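Local coordinates for protein cephalosporin acylase (PDB 2NLZ) that probably hydrolyses amide bonds as an N-terminal nucleophile hydrolase of the gamma-glutamyltranspeptidase family, and is named a cephalosporin acylase, at residues 163-167 with 186-192; 227-232 with 385-389; 275-279 with 304-310; 342-346 with 495-499; 467-471 with 482-486. The protein carries 1 engineered substitution. All coordinates share one frame; numbering follows the deposited sequence.

Contact 1: residues 163-167 with 186-192; sequences WKAAY and FAPKGRA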
# COMPACT_ATOMS: atom_id res chain seq x y z
N TRP D 163 -28.21 0.60 13.03
CA TRP D 163 -29.41 0.89 13.80
C TRP D 163 -30.03 2.20 13.30
O TRP D 163 -31.25 2.30 13.17
CB TRP D 163 -29.06 0.99 15.29
CG TRP D 163 -30.17 0.69 16.26
CD1 TRP D 163 -31.49 1.07 16.17
CD2 TRP D 163 -30.05 -0.02 17.50
NE1 TRP D 163 -32.19 0.63 17.26
CE2 TRP D 163 -31.33 -0.05 18.09
CE3 TRP D 163 -28.99 -0.65 18.15
CZ2 TRP D 163 -31.57 -0.68 19.31
CZ3 TRP D 163 -29.23 -1.27 19.37
CH2 TRP D 163 -30.51 -1.28 19.93
N LYS D 164 -29.19 3.19 13.01
CA LYS D 164 -29.67 4.47 12.48
C LYS D 164 -30.22 4.31 11.09
O LYS D 164 -31.23 4.90 10.77
CB LYS D 164 -28.58 5.54 12.48
CG LYS D 164 -28.58 6.42 13.71
CD LYS D 164 -28.15 7.83 13.35
CE LYS D 164 -29.17 8.48 12.42
NZ LYS D 164 -28.53 9.53 11.59
N ALA D 165 -29.54 3.50 10.27
CA ALA D 165 -29.97 3.22 8.90
C ALA D 165 -31.33 2.55 8.89
O ALA D 165 -32.18 2.87 8.06
CB ALA D 165 -28.95 2.35 8.18
N ALA D 166 -31.53 1.63 9.83
CA ALA D 166 -32.80 0.94 9.98
C ALA D 166 -33.89 1.88 10.46
O ALA D 166 -35.03 1.71 10.09
CB ALA D 166 -32.67 -0.24 10.93
N TYR D 167 -33.53 2.86 11.28
CA TYR D 167 -34.49 3.87 11.71
C TYR D 167 -34.85 4.84 10.57
O TYR D 167 -36.04 5.00 10.26
CB TYR D 167 -33.99 4.65 12.94
CG TYR D 167 -34.97 5.70 13.42
CD1 TYR D 167 -34.77 7.05 13.16
CD2 TYR D 167 -36.11 5.34 14.12
CE1 TYR D 167 -35.68 8.02 13.58
CE2 TYR D 167 -37.03 6.30 14.56
CZ TYR D 167 -36.80 7.63 14.29
OH TYR D 167 -37.71 8.57 14.72
N PHE D 186 -36.96 -0.51 19.96
CA PHE D 186 -35.63 -0.25 19.40
C PHE D 186 -35.31 1.23 19.16
O PHE D 186 -34.16 1.58 18.89
CB PHE D 186 -35.43 -1.04 18.11
CG PHE D 186 -35.51 -2.52 18.31
CD1 PHE D 186 -34.61 -3.16 19.13
CD2 PHE D 186 -36.49 -3.25 17.67
CE1 PHE D 186 -34.68 -4.53 19.31
CE2 PHE D 186 -36.57 -4.62 17.85
CZ PHE D 186 -35.66 -5.26 18.67
N ALA D 187 -36.33 2.08 19.24
CA ALA D 187 -36.13 3.52 19.17
C ALA D 187 -36.88 4.25 20.29
O ALA D 187 -37.77 5.05 20.01
CB ALA D 187 -36.55 4.04 17.82
N PRO D 188 -36.52 3.98 21.56
CA PRO D 188 -37.38 4.45 22.65
C PRO D 188 -37.33 5.95 22.87
O PRO D 188 -38.27 6.52 23.43
CB PRO D 188 -36.84 3.70 23.87
CG PRO D 188 -35.45 3.40 23.55
CD PRO D 188 -35.33 3.28 22.07
N LYS D 189 -36.25 6.59 22.42
CA LYS D 189 -36.11 8.04 22.56
C LYS D 189 -36.55 8.79 21.31
O LYS D 189 -36.23 9.96 21.14
CB LYS D 189 -34.67 8.42 22.90
CG LYS D 189 -34.41 8.64 24.38
CD LYS D 189 -33.59 7.52 24.98
CE LYS D 189 -32.94 7.96 26.29
NZ LYS D 189 -31.77 7.12 26.61
N GLY D 190 -37.29 8.12 20.43
CA GLY D 190 -37.77 8.75 19.20
C GLY D 190 -36.69 8.90 18.14
O GLY D 190 -36.83 9.68 17.20
N ARG D 191 -35.61 8.15 18.32
CA ARG D 191 -34.54 8.03 17.34
C ARG D 191 -33.76 6.75 17.64
O ARG D 191 -34.02 6.08 18.64
CB ARG D 191 -33.65 9.28 17.32
CG ARG D 191 -32.42 9.28 18.22
CD ARG D 191 -32.71 9.76 19.62
NE ARG D 191 -31.52 9.67 20.44
CZ ARG D 191 -31.28 10.40 21.53
NH1 ARG D 191 -30.15 10.21 22.19
NH2 ARG D 191 -32.14 11.32 21.95
N ALA D 192 -32.83 6.39 16.76
CA ALA D 192 -31.94 5.27 17.02
C ALA D 192 -30.82 5.71 17.97
O ALA D 192 -30.34 6.84 17.86
CB ALA D 192 -31.36 4.74 15.72
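Lys164 and Ala192 mark the nearest approach of the two backbones, with their CA atoms 5.1 Å apart. Residues 163-167 are one turn and a little more of a helix that runs on at both ends. Residues 186-192 form an irregular loop beside it, folded back by a type I beta turn from Ala187 to Gly190. Its methyl-bearing corner at Ala192 points into the helix: Ala192 CB lies 3.5 Å from Trp163 O and also meets Lys164 CA, Trp163 CD1 and Tyr167 CB, filling the groove between the two aromatic side chains. Both Trp163 and Tyr167 have CG opposite the backbone N (chi1 -154° and -179°), which sends the two rings out on the loop side. The indole nitrogen Trp163 NE1 donates to Phe186 O over 2.7 Å, in a bent bond that leaves the indole plane. The six-membered part of the indole, at CZ2, meets the edge of the Phe186 ring at CD1, 3.9 Å away, and the two side chains run about perpendicular. Tyr167 instead lies flat against the loop. Arg191 CA stands over one of its faces, 4.0 Å from the ring centroid, as a CH-pi contact, while Ala187 CB meets CD2. Tyr167 OH comes to 2.9 Å from Gly190 O. Arg191 turns its guanidinium away from the helix to a salt bridge with Glu197. The contact ties helix 157-173 to the loop that leaves helix 180-186 for strand 198-199, and Phe381 and Trp199 pack around Trp163.

Contact 2: residues 227-232 with 385-389; sequences QIHAFF and VVVPG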
# COMPACT_ATOMS: atom_id res chain seq x y z
N GLN D 227 -49.19 -14.72 23.32
CA GLN D 227 -48.96 -13.29 23.05
C GLN D 227 -48.58 -13.04 21.61
O GLN D 227 -48.96 -12.03 21.03
CB GLN D 227 -47.86 -12.75 23.95
CG GLN D 227 -48.29 -12.53 25.38
CD GLN D 227 -47.26 -11.75 26.17
OE1 GLN D 227 -46.81 -12.20 27.22
NE2 GLN D 227 -46.88 -10.58 25.67
N ILE D 228 -47.81 -13.97 21.04
CA ILE D 228 -47.40 -13.92 19.65
C ILE D 228 -48.61 -14.13 18.75
O ILE D 228 -48.82 -13.36 17.82
CB ILE D 228 -46.31 -14.98 19.33
CG1 ILE D 228 -45.00 -14.64 20.02
CG2 ILE D 228 -46.05 -15.07 17.84
CD1 ILE D 228 -44.04 -15.80 20.10
N HIS D 229 -49.40 -15.15 19.05
CA HIS D 229 -50.61 -15.47 18.27
C HIS D 229 -51.61 -14.32 18.26
O HIS D 229 -52.19 -14.02 17.22
CB HIS D 229 -51.27 -16.75 18.80
CG HIS D 229 -52.63 -17.01 18.23
ND1 HIS D 229 -52.83 -17.59 17.00
CD2 HIS D 229 -53.87 -16.78 18.74
CE1 HIS D 229 -54.13 -17.69 16.76
NE2 HIS D 229 -54.78 -17.21 17.80
N ALA D 230 -51.78 -13.67 19.42
CA ALA D 230 -52.78 -12.62 19.59
C ALA D 230 -52.44 -11.39 18.78
O ALA D 230 -53.33 -10.77 18.19
CB ALA D 230 -52.94 -12.27 21.07
N PHE D 231 -51.17 -11.03 18.75
CA PHE D 231 -50.73 -9.84 18.01
C PHE D 231 -50.84 -10.02 16.49
O PHE D 231 -51.16 -9.07 15.76
CB PHE D 231 -49.30 -9.45 18.41
CG PHE D 231 -48.86 -8.14 17.83
CD1 PHE D 231 -49.33 -6.93 18.34
CD2 PHE D 231 -47.97 -8.10 16.77
CE1 PHE D 231 -48.92 -5.72 17.82
CE2 PHE D 231 -47.57 -6.89 16.23
CZ PHE D 231 -48.05 -5.70 16.76
N PHE D 232 -50.57 -11.24 16.02
CA PHE D 232 -50.67 -11.57 14.61
C PHE D 232 -52.13 -11.64 14.14
O PHE D 232 -52.46 -11.16 13.06
CB PHE D 232 -49.93 -12.87 14.30
CG PHE D 232 -48.48 -12.67 13.99
CD1 PHE D 232 -48.02 -12.74 12.68
CD2 PHE D 232 -47.57 -12.37 15.00
CE1 PHE D 232 -46.68 -12.54 12.38
CE2 PHE D 232 -46.22 -12.15 14.71
CZ PHE D 232 -45.78 -12.24 13.40
N VAL D 385 -42.15 -6.67 12.66
CA VAL D 385 -43.12 -7.09 13.64
C VAL D 385 -42.40 -7.41 14.93
O VAL D 385 -41.59 -8.33 14.99
CB VAL D 385 -43.92 -8.30 13.16
CG1 VAL D 385 -44.98 -8.69 14.19
CG2 VAL D 385 -44.57 -8.00 11.84
N VAL D 386 -42.68 -6.62 15.96
CA VAL D 386 -42.21 -6.93 17.29
C VAL D 386 -43.45 -7.13 18.15
O VAL D 386 -44.30 -6.25 18.21
CB VAL D 386 -41.33 -5.81 17.86
CG1 VAL D 386 -40.90 -6.13 19.28
CG2 VAL D 386 -40.11 -5.59 16.98
N VAL D 387 -43.56 -8.31 18.76
CA VAL D 387 -44.68 -8.60 19.67
C VAL D 387 -44.50 -7.67 20.86
O VAL D 387 -43.45 -7.67 21.48
CB VAL D 387 -44.70 -10.08 20.09
CG1 VAL D 387 -45.86 -10.38 21.02
CG2 VAL D 387 -44.77 -10.98 18.86
N PRO D 388 -45.52 -6.84 21.15
CA PRO D 388 -45.38 -5.69 22.05
C PRO D 388 -44.94 -6.07 23.47
O PRO D 388 -45.40 -7.08 24.02
CB PRO D 388 -46.79 -5.09 22.07
CG PRO D 388 -47.69 -6.19 21.63
CD PRO D 388 -46.89 -6.95 20.63
N GLY D 389 -44.04 -5.26 24.02
CA GLY D 389 -43.56 -5.45 25.40
C GLY D 389 -42.73 -6.69 25.67
O GLY D 389 -42.35 -6.95 26.81
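Phe231 and Pro388 form the tight end of this contact. Pro388 CD lies over one face of the phenyl ring, off its middle, 3.7 Å from the centroid; it makes the CH-pi contact, over the CD1 side of the ring, and Pro388 CG follows alongside it. Phe231 CG is opposite its own backbone N (chi1 -172°), and this carries the ring out from the helix, with Pro388 over one face and Val385 at the edge. There, in the ring plane, Val385 CG1 meets Phe231 CE2 at 3.8 Å. The same methyl is wedged against a second aromatic, 3.7 Å from Phe232 CE2, and so touches two rings that follow each other along the helix. The fold brings helix 223-234 here against the short, weakly bonded strand 386-387, which pairs antiparallel with strand 392-393, within the gamma-glutamyltranspeptidase family region. Val387 straddles the helix surface: CG1 rests 3.5 Å from Gln227 O, and CG2 meets Ile228 CG1 at 3.8 Å, the two side chains crossing at about a right angle. No hydrogen bond joins the segments, so hydrocarbon packing holds them. Val386 points the other way, into helix 180-186, where it packs on Trp182, Thr185 and Phe186. The looser side lies toward Gln227 and Gly389. Gln227 is partly exposed and its side chain only skirts Pro388. Pro388, though its CD is pressed on the ring, is exposed overall, as is Gly389.

Contact 3: residues 275-279 with 304-310; sequences VALEA and MKLAFVD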
# COMPACT_ATOMS: atom_id res chain seq x y z
N VAL D 275 -24.29 -25.14 -1.91
CA VAL D 275 -23.65 -24.32 -2.94
C VAL D 275 -22.15 -24.28 -2.76
O VAL D 275 -21.40 -24.52 -3.70
CB VAL D 275 -24.22 -22.88 -2.95
CG1 VAL D 275 -23.46 -22.01 -3.93
CG2 VAL D 275 -25.70 -22.90 -3.30
N ALA D 276 -21.71 -24.01 -1.53
CA ALA D 276 -20.28 -24.04 -1.20
C ALA D 276 -19.67 -25.37 -1.60
O ALA D 276 -18.67 -25.41 -2.31
CB ALA D 276 -20.08 -23.80 0.28
N LEU D 277 -20.31 -26.45 -1.16
CA LEU D 277 -19.90 -27.83 -1.44
C LEU D 277 -19.76 -28.16 -2.93
O LEU D 277 -18.73 -28.68 -3.37
CB LEU D 277 -20.88 -28.79 -0.76
CG LEU D 277 -20.45 -29.42 0.56
CD1 LEU D 277 -19.52 -28.55 1.35
CD2 LEU D 277 -21.66 -29.76 1.40
N GLU D 278 -20.79 -27.86 -3.71
CA GLU D 278 -20.77 -28.07 -5.15
C GLU D 278 -19.68 -27.22 -5.83
O GLU D 278 -18.93 -27.73 -6.67
CB GLU D 278 -22.15 -27.77 -5.75
CG GLU D 278 -22.24 -28.04 -7.24
CD GLU D 278 -23.55 -27.59 -7.84
OE1 GLU D 278 -24.56 -27.49 -7.11
OE2 GLU D 278 -23.57 -27.32 -9.05
N ALA D 279 -19.60 -25.95 -5.45
CA ALA D 279 -18.55 -25.07 -5.96
C ALA D 279 -17.17 -25.66 -5.68
O ALA D 279 -16.36 -25.80 -6.60
CB ALA D 279 -18.68 -23.67 -5.40
N MET D 304 -18.05 -20.97 -8.44
CA MET D 304 -19.07 -20.45 -7.54
C MET D 304 -20.32 -20.13 -8.33
O MET D 304 -21.42 -20.51 -7.93
CB MET D 304 -18.56 -19.22 -6.78
CG MET D 304 -19.56 -18.61 -5.80
SD MET D 304 -20.44 -19.81 -4.78
CE MET D 304 -19.11 -20.47 -3.77
N LYS D 305 -20.15 -19.44 -9.45
CA LYS D 305 -21.26 -19.02 -10.28
C LYS D 305 -22.14 -20.19 -10.69
O LYS D 305 -23.34 -20.15 -10.49
CB LYS D 305 -20.77 -18.25 -11.51
CG LYS D 305 -20.60 -16.76 -11.25
CD LYS D 305 -19.59 -16.14 -12.19
CE LYS D 305 -20.14 -15.97 -13.59
NZ LYS D 305 -19.08 -15.52 -14.54
N LEU D 306 -21.53 -21.25 -11.22
CA LEU D 306 -22.29 -22.41 -11.69
C LEU D 306 -23.07 -23.09 -10.56
O LEU D 306 -24.25 -23.41 -10.72
CB LEU D 306 -21.38 -23.41 -12.39
CG LEU D 306 -20.64 -22.87 -13.61
CD1 LEU D 306 -19.35 -23.65 -13.87
CD2 LEU D 306 -21.55 -22.83 -14.86
N ALA D 307 -22.40 -23.26 -9.43
CA ALA D 307 -22.99 -23.87 -8.25
C ALA D 307 -24.14 -23.06 -7.68
O ALA D 307 -25.13 -23.63 -7.19
CB ALA D 307 -21.91 -24.08 -7.20
N PHE D 308 -24.03 -21.74 -7.73
CA PHE D 308 -25.01 -20.88 -7.08
C PHE D 308 -26.34 -20.88 -7.82
O PHE D 308 -27.40 -20.85 -7.19
CB PHE D 308 -24.48 -19.46 -6.90
CG PHE D 308 -24.82 -18.84 -5.57
CD1 PHE D 308 -26.12 -18.81 -5.11
CD2 PHE D 308 -23.82 -18.29 -4.78
CE1 PHE D 308 -26.44 -18.24 -3.87
CE2 PHE D 308 -24.12 -17.71 -3.54
CZ PHE D 308 -25.43 -17.70 -3.08
N VAL D 309 -26.29 -20.94 -9.15
CA VAL D 309 -27.52 -20.96 -9.93
C VAL D 309 -28.17 -22.35 -9.86
O VAL D 309 -29.39 -22.49 -10.02
CB VAL D 309 -27.31 -20.50 -11.38
CG1 VAL D 309 -28.63 -20.00 -11.96
CG2 VAL D 309 -26.34 -19.36 -11.42
N ASP D 310 -27.36 -23.36 -9.56
CA ASP D 310 -27.86 -24.68 -9.26
C ASP D 310 -28.56 -24.68 -7.93
O ASP D 310 -29.71 -25.11 -7.84
CB ASP D 310 -26.74 -25.71 -9.23
CG ASP D 310 -26.41 -26.22 -10.60
OD1 ASP D 310 -27.22 -26.00 -11.53
OD2 ASP D 310 -25.34 -26.83 -10.76
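Ala307 fits against the turn between Val275 and Ala279, the core of a helix-helix packing in which the two short axes pass 8.2 Å apart at 139°, closer to antiparallel than to perpendicular. Small side chains permit the approach: Ala307 CB is 3.4 Å from Ala279 N and also touches Val275 O and Ala279 CB. On one flank Val275 CG1 lies over a face of the Phe308 ring, off its centre, in a CH-pi contact of 4.1 Å to the centroid. Met304 starts out pointing away, yet bends at chi2 and chi3 (44° and 66°), which folds SD back to Val275 CG1 and CE to Ala279 CB. On the other flank an extended Glu278 reaches past Ala307 to Asp310, their carboxylate planes nearly coplanar. In the second shell, Asp310 OD2 is hydrogen-bonded with Tyr333 OH and salt-bridged to Arg337, and OD1 accepts from Gly351 N; these partners probably ease the meeting of two buried acids. Pro445, Gln446 and Met449 of helix 444-457 close over the Val275, Met304 and Phe308 side. Glu278 OE2 and Asp310 OD2 are modelled 2.5 Å apart, a separation that, if real, would suggest a shared proton.

Contact 4: residues 342-346 with 495-499; sequences GEQAL and RRGHK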
# COMPACT_ATOMS: atom_id res chain seq x y z
N GLY D 342 -14.55 -21.84 -19.18
CA GLY D 342 -13.57 -21.57 -20.23
C GLY D 342 -12.55 -20.53 -19.82
O GLY D 342 -12.15 -20.46 -18.65
N GLU D 343 -12.12 -19.72 -20.78
CA GLU D 343 -11.19 -18.63 -20.50
C GLU D 343 -11.94 -17.31 -20.35
O GLU D 343 -11.50 -16.41 -19.64
CB GLU D 343 -10.13 -18.53 -21.60
CG GLU D 343 -8.87 -17.80 -21.16
CD GLU D 343 -7.81 -17.73 -22.24
OE1 GLU D 343 -7.95 -18.44 -23.26
OE2 GLU D 343 -6.84 -16.97 -22.06
N GLN D 344 -13.08 -17.21 -21.03
CA GLN D 344 -13.93 -16.03 -20.91
C GLN D 344 -14.96 -16.23 -19.81
O GLN D 344 -15.36 -17.35 -19.53
CB GLN D 344 -14.63 -15.74 -22.25
CG GLN D 344 -13.77 -14.97 -23.25
CD GLN D 344 -13.44 -13.55 -22.80
OE1 GLN D 344 -14.34 -12.75 -22.52
NE2 GLN D 344 -12.15 -13.24 -22.74
N ALA D 345 -15.39 -15.13 -19.21
CA ALA D 345 -16.34 -15.16 -18.11
C ALA D 345 -17.72 -15.57 -18.59
O ALA D 345 -18.35 -14.85 -19.37
CB ALA D 345 -16.40 -13.82 -17.42
N LEU D 346 -18.20 -16.71 -18.11
CA LEU D 346 -19.47 -17.28 -18.55
C LEU D 346 -20.69 -16.56 -17.96
O LEU D 346 -20.60 -15.91 -16.93
CB LEU D 346 -19.52 -18.78 -18.22
CG LEU D 346 -19.27 -19.24 -16.77
CD1 LEU D 346 -20.55 -19.36 -15.97
CD2 LEU D 346 -18.49 -20.54 -16.73
N ARG D 495 -10.67 -7.93 -18.41
CA ARG D 495 -10.26 -8.29 -19.76
C ARG D 495 -10.74 -9.70 -20.10
O ARG D 495 -10.94 -10.02 -21.26
CB ARG D 495 -8.74 -8.19 -19.90
CG ARG D 495 -8.25 -6.77 -20.12
CD ARG D 495 -6.75 -6.73 -20.36
NE ARG D 495 -6.00 -6.32 -19.17
CZ ARG D 495 -5.26 -7.13 -18.42
NH1 ARG D 495 -5.17 -8.42 -18.71
NH2 ARG D 495 -4.62 -6.63 -17.37
N ARG D 496 -10.94 -10.53 -19.08
CA ARG D 496 -11.50 -11.87 -19.25
C ARG D 496 -13.03 -11.87 -19.18
O ARG D 496 -13.66 -12.93 -19.16
CB ARG D 496 -10.91 -12.86 -18.25
CG ARG D 496 -9.47 -13.23 -18.56
CD ARG D 496 -8.85 -13.98 -17.40
NE ARG D 496 -9.12 -15.41 -17.45
CZ ARG D 496 -8.18 -16.35 -17.49
NH1 ARG D 496 -6.89 -16.00 -17.49
NH2 ARG D 496 -8.51 -17.63 -17.53
N GLY D 497 -13.63 -10.69 -19.15
CA GLY D 497 -15.07 -10.58 -19.34
C GLY D 497 -15.90 -10.26 -18.11
O GLY D 497 -17.07 -9.90 -18.24
N HIS D 498 -15.29 -10.38 -16.93
CA HIS D 498 -15.99 -10.12 -15.67
C HIS D 498 -16.35 -8.65 -15.51
O HIS D 498 -15.50 -7.78 -15.71
CB HIS D 498 -15.14 -10.56 -14.48
CG HIS D 498 -14.92 -12.03 -14.40
ND1 HIS D 498 -15.83 -12.90 -13.84
CD2 HIS D 498 -13.87 -12.80 -14.78
CE1 HIS D 498 -15.36 -14.13 -13.89
NE2 HIS D 498 -14.17 -14.10 -14.46
N LYS D 499 -17.60 -8.38 -15.15
CA LYS D 499 -18.02 -7.02 -14.82
C LYS D 499 -17.67 -6.75 -13.36
O LYS D 499 -18.51 -6.87 -12.48
CB LYS D 499 -19.52 -6.83 -15.06
CG LYS D 499 -20.00 -6.98 -16.51
CD LYS D 499 -19.74 -5.73 -17.36
CE LYS D 499 -20.00 -5.98 -18.85
NZ LYS D 499 -18.93 -6.79 -19.51
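Ala345 and Arg496 supply the main backbone bond between two irregular segments: Ala345 N donates to Arg496 O over 2.8 Å. The same oxygen is approached by Gln344 CA in a CA-H...O contact of 3.6 Å. A second, weak bond runs from Arg496 NE to Glu343 O, 3.4 Å long and bent. The arginine chain turns at chi3 (86°), which lays its guanidinium alongside residue 343; Glu343 CG then sits over one face of the group, nearest NH2 at 3.7 Å. The charged ends are not in contact, and Glu343 is poorly ordered. Among the apolar contacts, Ala345 CB makes a CH-pi contact over the centre of the His498 imidazole, 3.6 Å from the centroid and almost on the ring normal. The hydrogen bond between His498 NE2 and His298 ND1 would limit the ring's rotation. Gly497, at positive phi, ends the helix before it in a Schellman motif: His498 N is bonded to Leu493 O and Gly497 N to Val494 O. Having no CB, Gly497 leaves room for Gln344 OE1 and Ala345 CB; its CA is 4.9 Å from Ala345 CA. The contact therefore joins the loop after helix 331-338 to the end of helix 487-495, just before strand 499-502, with helix 294-314 packed against His498 through His298, Ile301 and Glu302.

Contact 5: residues 467-471 with 482-486; sequences DAPRW and EPTFP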
# COMPACT_ATOMS: atom_id res chain seq x y z
N ASP D 467 -8.61 -11.93 7.16
CA ASP D 467 -8.03 -10.66 6.70
C ASP D 467 -8.06 -10.50 5.18
O ASP D 467 -8.25 -9.39 4.69
CB ASP D 467 -6.57 -10.52 7.15
CG ASP D 467 -6.43 -10.36 8.65
OD1 ASP D 467 -7.39 -9.88 9.30
OD2 ASP D 467 -5.35 -10.72 9.18
N ALA D 468 -7.83 -11.62 4.48
CA ALA D 468 -7.73 -11.67 3.01
C ALA D 468 -8.87 -10.96 2.29
O ALA D 468 -10.04 -11.09 2.69
CB ALA D 468 -7.63 -13.12 2.55
N PRO D 469 -8.54 -10.18 1.24
CA PRO D 469 -9.52 -9.43 0.45
C PRO D 469 -10.53 -10.36 -0.19
O PRO D 469 -10.19 -11.50 -0.52
CB PRO D 469 -8.67 -8.75 -0.62
CG PRO D 469 -7.38 -9.54 -0.66
CD PRO D 469 -7.17 -9.97 0.75
N ARG D 470 -11.76 -9.88 -0.35
CA ARG D 470 -12.85 -10.75 -0.75
C ARG D 470 -13.54 -10.31 -2.02
O ARG D 470 -13.64 -9.12 -2.31
CB ARG D 470 -13.88 -10.88 0.37
CG ARG D 470 -13.38 -11.71 1.56
CD ARG D 470 -14.32 -11.60 2.74
NE ARG D 470 -13.70 -12.03 3.98
CZ ARG D 470 -14.15 -11.70 5.20
NH1 ARG D 470 -15.23 -10.94 5.33
NH2 ARG D 470 -13.51 -12.14 6.29
N TRP D 471 -14.01 -11.29 -2.77
CA TRP D 471 -14.87 -11.04 -3.92
C TRP D 471 -16.24 -11.63 -3.64
O TRP D 471 -16.37 -12.53 -2.80
CB TRP D 471 -14.27 -11.68 -5.17
CG TRP D 471 -13.99 -13.13 -4.98
CD1 TRP D 471 -12.80 -13.70 -4.60
CD2 TRP D 471 -14.92 -14.21 -5.14
NE1 TRP D 471 -12.94 -15.06 -4.52
CE2 TRP D 471 -14.23 -15.40 -4.84
CE3 TRP D 471 -16.27 -14.28 -5.51
CZ2 TRP D 471 -14.85 -16.64 -4.90
CZ3 TRP D 471 -16.88 -15.53 -5.55
CH2 TRP D 471 -16.17 -16.69 -5.25
N GLU D 482 -13.40 -6.05 -2.94
CA GLU D 482 -13.03 -5.12 -1.87
C GLU D 482 -11.99 -4.11 -2.31
O GLU D 482 -11.20 -4.38 -3.20
CB GLU D 482 -12.51 -5.90 -0.67
CG GLU D 482 -13.60 -6.49 0.20
CD GLU D 482 -13.10 -7.03 1.52
OE1 GLU D 482 -13.28 -6.33 2.55
OE2 GLU D 482 -12.52 -8.14 1.52
N PRO D 483 -11.97 -2.93 -1.66
CA PRO D 483 -10.97 -1.89 -1.94
C PRO D 483 -9.54 -2.43 -1.90
O PRO D 483 -8.65 -1.88 -2.55
CB PRO D 483 -11.17 -0.90 -0.80
CG PRO D 483 -12.57 -1.05 -0.41
CD PRO D 483 -12.91 -2.49 -0.61
N THR D 484 -9.36 -3.51 -1.14
CA THR D 484 -8.06 -4.11 -0.89
C THR D 484 -7.82 -5.31 -1.82
O THR D 484 -6.77 -5.93 -1.77
CB THR D 484 -7.92 -4.47 0.61
OG1 THR D 484 -6.73 -5.23 0.83
CG2 THR D 484 -9.14 -5.26 1.10
N PHE D 485 -8.80 -5.62 -2.67
CA PHE D 485 -8.61 -6.60 -3.74
C PHE D 485 -7.57 -6.06 -4.72
O PHE D 485 -7.72 -4.94 -5.22
CB PHE D 485 -9.91 -6.87 -4.48
CG PHE D 485 -9.87 -8.08 -5.36
CD1 PHE D 485 -9.44 -7.99 -6.68
CD2 PHE D 485 -10.26 -9.32 -4.87
CE1 PHE D 485 -9.39 -9.12 -7.51
CE2 PHE D 485 -10.22 -10.45 -5.68
CZ PHE D 485 -9.78 -10.35 -7.00
N PRO D 486 -6.52 -6.84 -4.99
CA PRO D 486 -5.42 -6.42 -5.84
C PRO D 486 -5.88 -5.95 -7.24
O PRO D 486 -6.57 -6.69 -7.97
CB PRO D 486 -4.52 -7.66 -5.90
CG PRO D 486 -5.37 -8.79 -5.45
CD PRO D 486 -6.33 -8.21 -4.49
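Pro469 is the bump packed against the Thr484-Phe485 end of a type I beta turn spanning Glu482 to Phe485. Its CB rests 3.6 Å from Thr484 O and also meets Phe485 N, while Thr484 CG2 lies against the same Pro469 CB. Pro469 CG reaches across to Pro486 CD, the two proline rings about perpendicular, with Pro486 standing at the N-cap position ahead of helix 487-495. Beside this proline, Arg470 and Glu482 lie flank to flank, pointing the same way. The glutamate, extended beyond CG, runs along Arg470, its CG touching Arg470 O and Glu482 OE2 lying 3.3 Å from Arg470 CB. The charged ends are engaged elsewhere: Glu482 OE1 has a salt bridge with Arg531, and Arg470 NH2 one with Glu529. A shallower fit follows at Trp471, whose CB meets Phe485 CE2 at 4.3 Å, while the indole leads away to Met304 and helix 444-457. Pro469 also packs on Tyr12 of a neighbouring subunit, so the proline lies at a contact with that subunit. Glu482 grips the backbone of Arg470 twice: Glu482 N donates to Arg470 O over 3.1 Å, and Arg470 N gives a weak bond of 2.7 Å to side-chain atom Glu482 OE2.

In the fold
Contacts 2, 3 and 5 are buried, whereas contacts 1 and 4 are only partly so. Contacts 1 and 2 share one side of the chain and touch through Phe186 and Val386, so helix 180-186 connects them. Contacts 3 and 4 share a side, opposite contact 2, and are joined by Lys305 NZ, which probably hydrogen-bonds Leu346 O. Helix 294-314 forms half of contact 3 and packs on contact 4; contact 5 reaches it too, through Trp471 on Met304. Contact 2 has no hydrogen bond across it; it and contact 4 each join parts about 150 residues apart. Contact 3 buries two acids between close helices, contacts 4 and 5 use backbone bonds between loops, and contact 1 mixes an indole bond with aromatic packing.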